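Side-chain contacts in 2-c-methyl-d-erythritol 4-phosphate cytidylyltransferase (Streptococcus pneumoniae, PDB 2VSH), which catalyses the transfer of the cytidylyl group of CTP to D-ribitol 5-phosphate, supplying CDP-activated ribitol for teichoic acid precursors: residues T222-D225 / L226-K230; I33-H36 / T37-F41; F25-L28 / G29-P32. One frame throughout, in Å; residues are numbered along the deposited sequence. Where two conformers were deposited one is given.

In the fold
Contact 2, within helix 33-42, is buried: Leu34 and Ile38 pack on the large sheet and Ile35 on helix 59-69, while its polar groups find partners in the same chain. Contact 1 opens helix 223-232 at the surface, joining a polar cap to a face that meets the second subunit. Contact 3 is a partly buried hairpin, held mainly by backbone atoms, whose strand 31-32 runs straight into helix 33-42. Contacts 2 and 3 share a salt bridge and a probable hydrogen bond, whereas contacts 1 and 3 meet where Leu28 packs on Ala229 and Lys230. Chemistry thus follows place in the fold.

Contact 1 of 3, residues T222-D225 / L226-K230; sequences TVTD and LKIAK
Thr222 to Asp225 and Leu226 to Lys230 touch as successive turns of one helix, 223-232, at the surface near the C-terminal end of the chain. The backbone bond from Leu226 N to Thr222 O (3.0 Å) starts the helical pattern, which Ile228 and Ala229 continue onto Thr224 and Asp225. Beyond it the side chains sort themselves by face. CG2 of Thr224 reaches forward to CD1 of Ile228 at 4.1 Å, the two branches crossing at a slant, and both residues pack on Ile228 of the second subunit. Lys227 runs fully extended from a CG that lies 3.2 Å from Val223 O, and its NZ is hydrogen-bonded to Ser231 of that subunit. Asp225 instead folds back: with CG beside its own backbone N (chi1 -62°), the carboxylate reaches the helix start. There OD2 of Asp225 takes the N-H of Thr222 at 3.0 Å, from 44° above the carboxylate plane, and the N-H of Thr221 as well. In return OG1 of Thr222 accepts from Asp225 N at 3.1 Å. Such a reciprocal exchange, satisfying N-H groups that have no preceding helical turn to bond to, is the capping box of a helix N-terminus.

Contact 2 of 3, residues I33-H36 / T37-F41; sequences ILIH and TIEKF
Leu34 and Ile38, one turn apart on helix 33-42, meet on the face turned to the central sheet. The helix belongs to the beta-alpha-beta crossover from strand 3-9 to the adjacent parallel strand 50-54, part of the Rossmann-like core of this GT-A-clan enzyme. With CG anti to its backbone N (chi1 175°), Leu34 projects outward from the helix and sets CG 3.9 Å from CD1 of Ile38; its CD1 methyl tilts toward the same isoleucine tip, and the two side chains meet at a slant. Both continue onto Val52, and Leu34 also reaches Ala9 and Ser114 of the probable CTP site.

On another face Ile35 and Glu39 meet at an angle, the CG2 methyl of Ile35 lying 3.7 Å from OE2 of Glu39. The extended glutamate carries its carboxylate back over the preceding turn, where OE1 forms a salt bridge with Arg31. His36 points its ring out of the helix toward the preceding hairpin, and its NE2 is probably hydrogen-bonded to Leu28 O. ND1 of His36 stays 4.5 Å from OE1 of Glu39 and 4.9 Å from NZ of Lys40, so the influences of these opposite charges on the ring may partly offset. Thr37 holds OG1 beside its backbone N (chi1 -59°), from where it bonds to Ser114 O. Lys40 doubles back at chi2 and chi4: its NZ is hydrogen-bonded to Pro117 O, and its CG rests 3.4 Å from the backbone O of His36.

Contact 3 of 3, residues F25-L28 / G29-P32; sequences FLEL and GDRP
Pro32 brings the CB of its ring up to the carbonyl oxygens of the residues leading into strand 27-28, 4.0 Å from Leu26 O and a little farther from Phe25 O. Its CA comes closer, making a CA-H...O contact of 3.2 Å to Leu26 O. A second such contact joins Glu27 CA to Arg31 O. Glu27 and Pro32 form a non-hydrogen-bonded antiparallel pair, whose side chains diverge. Next along, Leu28 and Arg31 form the hydrogen-bonded pair. Leu28 N donates to Arg31 O at 2.8 Å, arriving 36° out of the carbonyl plane, whereas the return bond from Arg31 N to Leu28 O is long and weak at 3.3 Å. This closes a beta hairpin with a two-residue loop, Gly29-Asp30; the positive phi of Gly29 (72°) suits a glycine.

In the conformer given, one of two deposited, Glu27 is stretched out with CG anti to the backbone N, and its CD passes 3.2 Å from Gly29 O. OE1 of Glu27 then lies 4.4 Å from Asp30 OD1, two like-charged carboxylates brought close, though this placement is uncertain.

Leu28 and Arg31 project from the same face of the hairpin, and Leu28 packs between Ile33 of helix 33-42 and Ala229 of helix 223-232. Pro32, the N-cap of helix 33-42, leans on Leu65 and Tyr69 of helix 59-69, while Phe25 stacks on Trp58.

Contact 1 of 3, residues T222-D225 / L226-K230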
loop_
_atom_site.group_PDB
_atom_site.type_symbol
_atom_site.label_atom_id
_atom_site.label_comp_id
_atom_site.label_asym_id
_atom_site.label_seq_id
_atom_site.Cartn_x
_atom_site.Cartn_y
_atom_site.Cartn_z
ATOM N N THR A 222 -8.670 4.639 7.301
ATOM C CA THR A 222 -9.080 3.666 8.286
ATOM C C THR A 222 -8.780 4.188 9.692
ATOM O O THR A 222 -8.045 5.162 9.858
ATOM C CB THR A 222 -8.334 2.307 8.097
ATOM O OG1 THR A 222 -6.963 2.479 8.446
ATOM C CG2 THR A 222 -8.434 1.801 6.652
ATOM N N VAL A 223 -9.347 3.535 10.699
ATOM C CA VAL A 223 -9.071 3.895 12.095
ATOM C C VAL A 223 -7.579 3.673 12.450
ATOM O O VAL A 223 -7.045 4.342 13.336
ATOM C CB VAL A 223 -10.019 3.151 13.097
ATOM C CG1 VAL A 223 -10.099 3.895 14.430
ATOM C CG2 VAL A 223 -11.415 3.045 12.524
ATOM N N THR A 224 -6.912 2.759 11.746
ATOM C CA THR A 224 -5.450 2.621 11.850
ATOM C C THR A 224 -4.729 3.863 11.302
ATOM O O THR A 224 -3.789 4.356 11.916
ATOM C CB THR A 224 -4.951 1.346 11.142
ATOM O OG1 THR A 224 -5.480 0.201 11.821
ATOM C CG2 THR A 224 -3.416 1.267 11.140
ATOM N N ASP A 225 -5.182 4.374 10.163
ATOM C CA ASP A 225 -4.593 5.600 9.596
ATOM C C ASP A 225 -4.751 6.767 10.561
ATOM O O ASP A 225 -3.851 7.594 10.696
ATOM C CB ASP A 225 -5.227 5.958 8.257
ATOM C CG ASP A 225 -5.002 4.906 7.216
ATOM O OD1 ASP A 225 -3.986 4.188 7.310
ATOM O OD2 ASP A 225 -5.841 4.788 6.311
ATOM N N LEU A 226 -5.904 6.818 11.223
ATOM C CA LEU A 226 -6.202 7.836 12.224
ATOM C C LEU A 226 -5.189 7.796 13.379
ATOM O O LEU A 226 -4.722 8.848 13.830
ATOM C CB LEU A 226 -7.616 7.622 12.781
ATOM C CG LEU A 226 -8.545 8.793 13.146
ATOM C CD1 LEU A 226 -9.393 8.403 14.343
ATOM C CD2 LEU A 226 -7.818 10.123 13.406
ATOM N N LYS A 227 -4.875 6.588 13.853
ATOM C CA LYS A 227 -3.875 6.374 14.913
ATOM C C LYS A 227 -2.499 6.872 14.482
ATOM O O LYS A 227 -1.809 7.543 15.242
ATOM C CB LYS A 227 -3.740 4.892 15.250
ATOM C CG LYS A 227 -4.983 4.182 15.714
ATOM C CD LYS A 227 -4.593 2.736 16.069
ATOM C CE LYS A 227 -5.803 1.914 16.483
ATOM N NZ LYS A 227 -5.396 0.506 16.778
ATOM N N ILE A 228 -2.110 6.527 13.257
ATOM C CA ILE A 228 -0.859 7.001 12.682
ATOM C C ILE A 228 -0.862 8.543 12.667
ATOM O O ILE A 228 0.037 9.165 13.230
ATOM C CB ILE A 228 -0.600 6.388 11.281
ATOM C CG1 ILE A 228 -0.459 4.864 11.395
ATOM C CG2 ILE A 228 0.674 6.973 10.655
ATOM C CD1 ILE A 228 -0.626 4.123 10.064
ATOM N N ALA A 229 -1.905 9.149 12.094
ATOM C CA ALA A 229 -2.045 10.611 12.079
ATOM C C ALA A 229 -1.869 11.263 13.455
ATOM O O ALA A 229 -1.125 12.246 13.597
ATOM C CB ALA A 229 -3.386 11.014 11.460
ATOM N N LYS A 230 -2.538 10.704 14.471
ATOM C CA LYS A 230 -2.418 11.198 15.841
ATOM C C LYS A 230 -0.980 11.124 16.378
ATOM O O LYS A 230 -0.527 12.041 17.056
ATOM C CB LYS A 230 -3.318 10.400 16.790
ATOM C CG LYS A 230 -4.807 10.577 16.600
ATOM C CD LYS A 230 -5.530 9.853 17.755
ATOM C CE LYS A 230 -7.015 9.704 17.501
ATOM N NZ LYS A 230 -7.664 8.933 18.600
#

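Contact 2 of 3, residues I33-H36 / T37-F41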
loop_
_atom_site.group_PDB
_atom_site.type_symbol
_atom_site.label_atom_id
_atom_site.label_comp_id
_atom_site.label_asym_id
_atom_site.label_seq_id
_atom_site.Cartn_x
_atom_site.Cartn_y
_atom_site.Cartn_z
ATOM N N ILE A 33 -9.932 17.190 10.587
ATOM C CA ILE A 33 -8.971 16.878 9.529
ATOM C C ILE A 33 -9.117 17.818 8.335
ATOM O O ILE A 33 -8.109 18.333 7.809
ATOM C CB ILE A 33 -9.051 15.372 9.105
ATOM C CG1 ILE A 33 -8.548 14.487 10.258
ATOM C CG2 ILE A 33 -8.202 15.121 7.837
ATOM C CD1 ILE A 33 -8.950 12.997 10.184
ATOM N N LEU A 34 -10.362 18.060 7.910
ATOM C CA LEU A 34 -10.622 18.944 6.774
ATOM C C LEU A 34 -9.993 20.323 6.961
ATOM O O LEU A 34 -9.467 20.914 6.011
ATOM C CB LEU A 34 -12.136 19.104 6.536
ATOM C CG LEU A 34 -12.550 20.098 5.444
ATOM C CD1 LEU A 34 -12.027 19.707 4.037
ATOM C CD2 LEU A 34 -14.065 20.305 5.432
ATOM N N ILE A 35 -10.066 20.825 8.188
ATOM C CA ILE A 35 -9.526 22.149 8.526
ATOM C C ILE A 35 -7.995 22.189 8.408
ATOM O O ILE A 35 -7.446 23.142 7.841
ATOM C CB ILE A 35 -10.009 22.613 9.911
ATOM C CG1 ILE A 35 -11.524 22.897 9.885
ATOM C CG2 ILE A 35 -9.198 23.828 10.406
ATOM C CD1 ILE A 35 -11.983 23.970 8.838
ATOM N N HIS A 36 -7.333 21.157 8.939
ATOM C CA HIS A 36 -5.882 21.002 8.815
ATOM C C HIS A 36 -5.471 21.103 7.353
ATOM O O HIS A 36 -4.480 21.767 7.011
ATOM C CB HIS A 36 -5.433 19.630 9.317
ATOM C CG HIS A 36 -5.436 19.485 10.800
ATOM N ND1 HIS A 36 -4.398 19.925 11.591
ATOM C CD2 HIS A 36 -6.338 18.924 11.639
ATOM C CE1 HIS A 36 -4.670 19.663 12.856
ATOM N NE2 HIS A 36 -5.838 19.052 12.912
ATOM N N THR A 37 -6.231 20.420 6.497
ATOM C CA THR A 37 -5.920 20.326 5.072
ATOM C C THR A 37 -6.112 21.684 4.376
ATOM O O THR A 37 -5.249 22.132 3.608
ATOM C CB THR A 37 -6.809 19.242 4.383
ATOM O OG1 THR A 37 -6.592 17.970 5.012
ATOM C CG2 THR A 37 -6.466 19.125 2.900
ATOM N N ILE A 38 -7.241 22.333 4.636
ATOM C CA ILE A 38 -7.508 23.669 4.071
ATOM C C ILE A 38 -6.428 24.676 4.517
ATOM O O ILE A 38 -5.934 25.462 3.700
ATOM C CB ILE A 38 -8.906 24.184 4.440
ATOM C CG1 ILE A 38 -9.997 23.349 3.765
ATOM C CG2 ILE A 38 -9.065 25.658 4.029
ATOM C CD1 ILE A 38 -11.426 23.634 4.294
ATOM N N GLU A 39 -6.061 24.611 5.801
ATOM C CA GLU A 39 -4.976 25.421 6.390
ATOM C C GLU A 39 -3.680 25.404 5.591
ATOM O O GLU A 39 -3.053 26.436 5.430
ATOM C CB GLU A 39 -4.648 24.956 7.813
ATOM C CG GLU A 39 -5.464 25.647 8.893
ATOM C CD GLU A 39 -5.235 25.045 10.271
ATOM O OE1 GLU A 39 -4.297 24.225 10.422
ATOM O OE2 GLU A 39 -5.993 25.390 11.206
ATOM N N LYS A 40 -3.284 24.227 5.110
ATOM C CA LYS A 40 -2.059 24.080 4.333
ATOM C C LYS A 40 -2.098 24.857 3.023
ATOM O O LYS A 40 -1.039 25.171 2.477
ATOM C CB LYS A 40 -1.757 22.603 4.034
ATOM C CG LYS A 40 -1.551 21.687 5.238
ATOM C CD LYS A 40 -0.370 22.111 6.090
ATOM C CE LYS A 40 -0.022 21.030 7.077
ATOM N NZ LYS A 40 -1.085 20.869 8.118
ATOM N N PHE A 41 -3.305 25.158 2.521
ATOM C CA PHE A 41 -3.480 25.896 1.249
ATOM C C PHE A 41 -3.676 27.416 1.393
ATOM O O PHE A 41 -3.376 28.168 0.459
ATOM C CB PHE A 41 -4.648 25.326 0.433
ATOM C CG PHE A 41 -4.326 24.043 -0.290
ATOM C CD1 PHE A 41 -3.859 24.072 -1.603
ATOM C CD2 PHE A 41 -4.488 22.804 0.341
ATOM C CE1 PHE A 41 -3.571 22.891 -2.289
ATOM C CE2 PHE A 41 -4.198 21.603 -0.337
ATOM C CZ PHE A 41 -3.737 21.649 -1.654
#

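Contact 3 of 3, residues F25-L28 / G29-P32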
loop_
_atom_site.group_PDB
_atom_site.type_symbol
_atom_site.label_atom_id
_atom_site.label_comp_id
_atom_site.label_asym_id
_atom_site.label_seq_id
_atom_site.Cartn_x
_atom_site.Cartn_y
_atom_site.Cartn_z
ATOM N N PHE A 25 -14.232 14.987 8.823
ATOM C CA PHE A 25 -14.956 15.769 9.831
ATOM C C PHE A 25 -14.567 15.409 11.260
ATOM O O PHE A 25 -15.029 16.014 12.217
ATOM C CB PHE A 25 -16.470 15.710 9.619
ATOM C CG PHE A 25 -16.908 16.288 8.299
ATOM C CD1 PHE A 25 -16.555 17.586 7.942
ATOM C CD2 PHE A 25 -17.677 15.539 7.414
ATOM C CE1 PHE A 25 -16.942 18.129 6.711
ATOM C CE2 PHE A 25 -18.071 16.069 6.189
ATOM C CZ PHE A 25 -17.703 17.366 5.838
ATOM N N LEU A 26 -13.696 14.423 11.378
ATOM C CA LEU A 26 -13.146 14.009 12.652
ATOM C C LEU A 26 -12.004 14.914 13.098
ATOM O O LEU A 26 -11.238 15.413 12.276
ATOM C CB LEU A 26 -12.660 12.562 12.537
ATOM C CG LEU A 26 -13.449 11.535 13.341
ATOM C CD1 LEU A 26 -14.924 11.870 13.450
ATOM C CD2 LEU A 26 -13.233 10.126 12.770
ATOM N N GLU A 27 -11.883 15.088 14.413
ATOM C CA GLU A 27 -10.829 15.916 14.994
ATOM C C GLU A 27 -9.475 15.218 14.939
ATOM O O GLU A 27 -9.349 14.039 15.287
ATOM C CB GLU A 27 -11.183 16.293 16.438
ATOM C CG GLU A 27 -10.045 16.931 17.232
ATOM C CD GLU A 27 -10.469 17.372 18.622
ATOM O OE1 GLU A 27 -10.844 18.555 18.761
ATOM O OE2 GLU A 27 -10.435 16.533 19.567
ATOM N N LEU A 28 -8.471 15.959 14.486
ATOM C CA LEU A 28 -7.083 15.574 14.663
ATOM C C LEU A 28 -6.436 16.662 15.514
ATOM O O LEU A 28 -6.403 17.833 15.115
ATOM C CB LEU A 28 -6.387 15.451 13.306
ATOM C CG LEU A 28 -4.944 14.948 13.270
ATOM C CD1 LEU A 28 -4.799 13.560 13.889
ATOM C CD2 LEU A 28 -4.425 14.983 11.842
ATOM N N GLY A 29 -5.927 16.284 16.679
ATOM C CA GLY A 29 -5.398 17.258 17.620
ATOM C C GLY A 29 -6.586 17.994 18.189
ATOM O O GLY A 29 -7.327 17.444 19.003
ATOM N N ASP A 30 -6.806 19.221 17.723
ATOM C CA ASP A 30 -7.907 20.030 18.238
ATOM C C ASP A 30 -8.777 20.663 17.133
ATOM O O ASP A 30 -9.629 21.516 17.405
ATOM C CB ASP A 30 -7.372 21.067 19.237
ATOM C CG ASP A 30 -6.794 20.417 20.510
ATOM O OD1 ASP A 30 -7.578 19.926 21.362
ATOM O OD2 ASP A 30 -5.546 20.399 20.664
ATOM N N ARG A 31 -8.588 20.195 15.898
ATOM C CA ARG A 31 -9.298 20.713 14.726
ATOM C C ARG A 31 -9.625 19.575 13.767
ATOM O O ARG A 31 -8.848 18.618 13.683
ATOM C CB ARG A 31 -8.426 21.750 14.012
ATOM C CG ARG A 31 -8.534 23.123 14.648
ATOM C CD ARG A 31 -7.253 23.944 14.603
ATOM N NE ARG A 31 -6.371 23.606 13.493
ATOM C CZ ARG A 31 -5.123 23.177 13.653
ATOM N NH1 ARG A 31 -4.617 23.030 14.875
ATOM N NH2 ARG A 31 -4.377 22.897 12.600
ATOM N N PRO A 32 -10.766 19.673 13.046
ATOM C CA PRO A 32 -11.154 18.630 12.090
ATOM C C PRO A 32 -10.097 18.433 11.023
ATOM O O PRO A 32 -9.454 19.404 10.587
ATOM C CB PRO A 32 -12.433 19.180 11.431
ATOM C CG PRO A 32 -12.959 20.204 12.375
ATOM C CD PRO A 32 -11.744 20.775 13.083
#